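Local coordinates for protein beta-2-microglobulin (Ctenopharyngodon idella, PDB 6LBE) that probably pairs as the light chain with the MHC class I heavy chain, supporting peptide presentation to T cells in a bony fish, at residues Thr80-His85 with Thr90-Trp95. Numbering follows the deposited sequence.
Sequences TCRVRH and TKSYTW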
loop_
_atom_site.group_PDB
_atom_site.type_symbol
_atom_site.label_atom_id
_atom_site.label_comp_id
_atom_site.label_asym_id
_atom_site.label_seq_id
_atom_site.Cartn_x
_atom_site.Cartn_y
_atom_site.Cartn_z
ATOM N N THR B 80 -4.996 18.033 -11.442
ATOM C CA THR B 80 -3.588 17.765 -11.651
ATOM C C THR B 80 -2.999 17.219 -10.364
ATOM O O THR B 80 -3.354 17.657 -9.267
ATOM C CB THR B 80 -2.876 19.056 -12.123
ATOM O OG1 THR B 80 -3.102 19.236 -13.530
ATOM C CG2 THR B 80 -1.401 19.031 -11.854
ATOM N N CYS B 81 -2.145 16.226 -10.511
ATOM C CA CYS B 81 -1.272 15.782 -9.452
ATOM C C CYS B 81 0.140 16.174 -9.849
ATOM O O CYS B 81 0.575 15.861 -10.961
ATOM C CB CYS B 81 -1.389 14.275 -9.247
ATOM S SG CYS B 81 -0.384 13.711 -7.889
ATOM N N ARG B 82 0.836 16.884 -8.961
ATOM C CA ARG B 82 2.213 17.303 -9.174
ATOM C C ARG B 82 3.114 16.593 -8.183
ATOM O O ARG B 82 2.878 16.655 -6.971
ATOM C CB ARG B 82 2.367 18.808 -8.997
ATOM C CG ARG B 82 1.871 19.649 -10.161
ATOM C CD ARG B 82 2.172 21.112 -9.906
ATOM N NE ARG B 82 1.514 21.996 -10.857
ATOM C CZ ARG B 82 1.631 23.321 -10.812
ATOM N NH1 ARG B 82 2.378 23.874 -9.865
ATOM N NH2 ARG B 82 1.012 24.090 -11.701
ATOM N N VAL B 83 4.163 15.953 -8.697
ATOM C CA VAL B 83 5.059 15.115 -7.908
ATOM C C VAL B 83 6.490 15.633 -8.041
ATOM O O VAL B 83 6.969 15.898 -9.150
ATOM C CB VAL B 83 4.968 13.643 -8.349
ATOM C CG1 VAL B 83 6.089 12.825 -7.718
ATOM C CG2 VAL B 83 3.627 13.066 -7.958
ATOM N N ARG B 84 7.164 15.774 -6.906
ATOM C CA ARG B 84 8.557 16.189 -6.859
ATOM C C ARG B 84 9.324 15.128 -6.087
ATOM O O ARG B 84 9.102 14.937 -4.891
ATOM C CB ARG B 84 8.692 17.570 -6.217
ATOM C CG ARG B 84 9.998 18.285 -6.566
ATOM C CD ARG B 84 11.156 17.777 -5.721
ATOM N NE ARG B 84 10.930 18.100 -4.315
ATOM C CZ ARG B 84 11.372 17.372 -3.298
ATOM N NH1 ARG B 84 12.083 16.273 -3.523
ATOM N NH2 ARG B 84 11.109 17.750 -2.056
ATOM N N HIS B 85 10.211 14.425 -6.768
ATOM C CA HIS B 85 10.991 13.357 -6.164
ATOM C C HIS B 85 12.462 13.753 -6.138
ATOM O O HIS B 85 13.045 14.025 -7.193
ATOM C CB HIS B 85 10.824 12.061 -6.939
ATOM C CG HIS B 85 11.653 10.936 -6.409
ATOM N ND1 HIS B 85 12.497 10.193 -7.205
ATOM C CD2 HIS B 85 11.746 10.408 -5.164
ATOM C CE1 HIS B 85 13.072 9.253 -6.472
ATOM N NE2 HIS B 85 12.634 9.364 -5.231
ATOM N N THR B 90 9.835 19.116 -10.751
ATOM C CA THR B 90 8.466 18.805 -10.372
ATOM C C THR B 90 7.666 18.371 -11.595
ATOM O O THR B 90 7.633 19.068 -12.616
ATOM C CB THR B 90 7.832 20.014 -9.705
ATOM O OG1 THR B 90 8.438 20.191 -8.421
ATOM C CG2 THR B 90 6.339 19.809 -9.533
ATOM N N LYS B 91 7.036 17.206 -11.501
ATOM C CA LYS B 91 6.361 16.616 -12.643
ATOM C C LYS B 91 4.857 16.555 -12.399
ATOM O O LYS B 91 4.404 16.251 -11.292
ATOM C CB LYS B 91 6.963 15.248 -12.950
ATOM C CG LYS B 91 8.467 15.394 -13.262
ATOM C CD LYS B 91 9.171 14.075 -13.577
ATOM C CE LYS B 91 8.954 13.655 -15.036
ATOM N NZ LYS B 91 7.512 13.379 -15.398
ATOM N N SER B 92 4.094 16.901 -13.434
ATOM C CA SER B 92 2.660 17.121 -13.337
ATOM C C SER B 92 1.914 16.102 -14.188
ATOM O O SER B 92 2.304 15.826 -15.320
ATOM C CB SER B 92 2.303 18.535 -13.783
ATOM O OG SER B 92 0.936 18.640 -14.135
ATOM N N TYR B 93 0.827 15.567 -13.635
ATOM C CA TYR B 93 0.057 14.480 -14.232
ATOM C C TYR B 93 -1.410 14.864 -14.173
ATOM O O TYR B 93 -1.925 15.159 -13.090
ATOM C CB TYR B 93 0.292 13.155 -13.491
ATOM C CG TYR B 93 1.743 12.733 -13.437
ATOM C CD1 TYR B 93 2.619 13.274 -12.483
ATOM C CD2 TYR B 93 2.244 11.808 -14.341
ATOM C CE1 TYR B 93 3.949 12.898 -12.439
ATOM C CE2 TYR B 93 3.569 11.419 -14.287
ATOM C CZ TYR B 93 4.412 11.969 -13.345
ATOM O OH TYR B 93 5.727 11.578 -13.319
ATOM N N THR B 94 -2.080 14.847 -15.324
ATOM C CA THR B 94 -3.415 15.421 -15.467
ATOM C C THR B 94 -4.501 14.360 -15.305
ATOM O O THR B 94 -4.485 13.325 -15.976
ATOM C CB THR B 94 -3.547 16.108 -16.826
ATOM O OG1 THR B 94 -2.490 17.067 -16.967
ATOM C CG2 THR B 94 -4.879 16.821 -16.932
ATOM N N TRP B 95 -5.450 14.621 -14.423
ATOM C CA TRP B 95 -6.532 13.671 -14.245
ATOM C C TRP B 95 -7.386 13.606 -15.508
ATOM O O TRP B 95 -7.881 14.633 -15.999
ATOM C CB TRP B 95 -7.379 14.049 -13.046
ATOM C CG TRP B 95 -8.583 13.174 -12.867
ATOM C CD1 TRP B 95 -8.605 11.875 -12.424
ATOM C CD2 TRP B 95 -9.943 13.536 -13.123
ATOM N NE1 TRP B 95 -9.897 11.412 -12.393
ATOM C CE2 TRP B 95 -10.739 12.411 -12.815
ATOM C CE3 TRP B 95 -10.566 14.702 -13.581
ATOM C CZ2 TRP B 95 -12.131 12.422 -12.950
ATOM C CZ3 TRP B 95 -11.936 14.711 -13.717
ATOM C CH2 TRP B 95 -12.708 13.575 -13.406
#
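Tyr93 turns its CG anti to its own carbonyl carbon (chi1 -57°), which lays the ring back along the hairpin with its CD1 edge beside Cys81 O, in the ring plane, and CE1 4.3 Å from Val83 CB. Cys81 sends SG anti to its backbone N (chi1 -177°), into the sandwich core, where it forms the disulfide with Cys26. In the hydrogen-bonded pairs Cys81-Tyr93 and Val83-Lys91, Cys81 N reaches Tyr93 O at 2.8 Å and Tyr93 N returns to Cys81 O at 2.7 Å. Val83 N meets Lys91 O at 2.6 Å, and Lys91 N answers to Val83 O at 2.7 Å. The face of Cys81, Val83 and Tyr93 looks toward strand 7-12, with Val8 touching both Val83 and Tyr93. Lys91 bends back so that its NZ donates a long bond to Tyr93 OH. On the other face Arg82 CG lies 3.8 Å from Ser92 CB, while Thr80 CG2 packs against Ser92 OG. Arg84 crosses Thr90 at about a right angle, CG against OG1; outside the hairpin, its NH2 forms a salt bridge with an acidic side chain of another protein's chain. Strand 91-94 is the outer strand of this C1-set sheet, and strand 79-85 lies between it and strand 36-42. Backbone bonds thus fix the register, apolar groups and the disulfide tie one face to the core, and a charged arm links the hairpin to its partner chain.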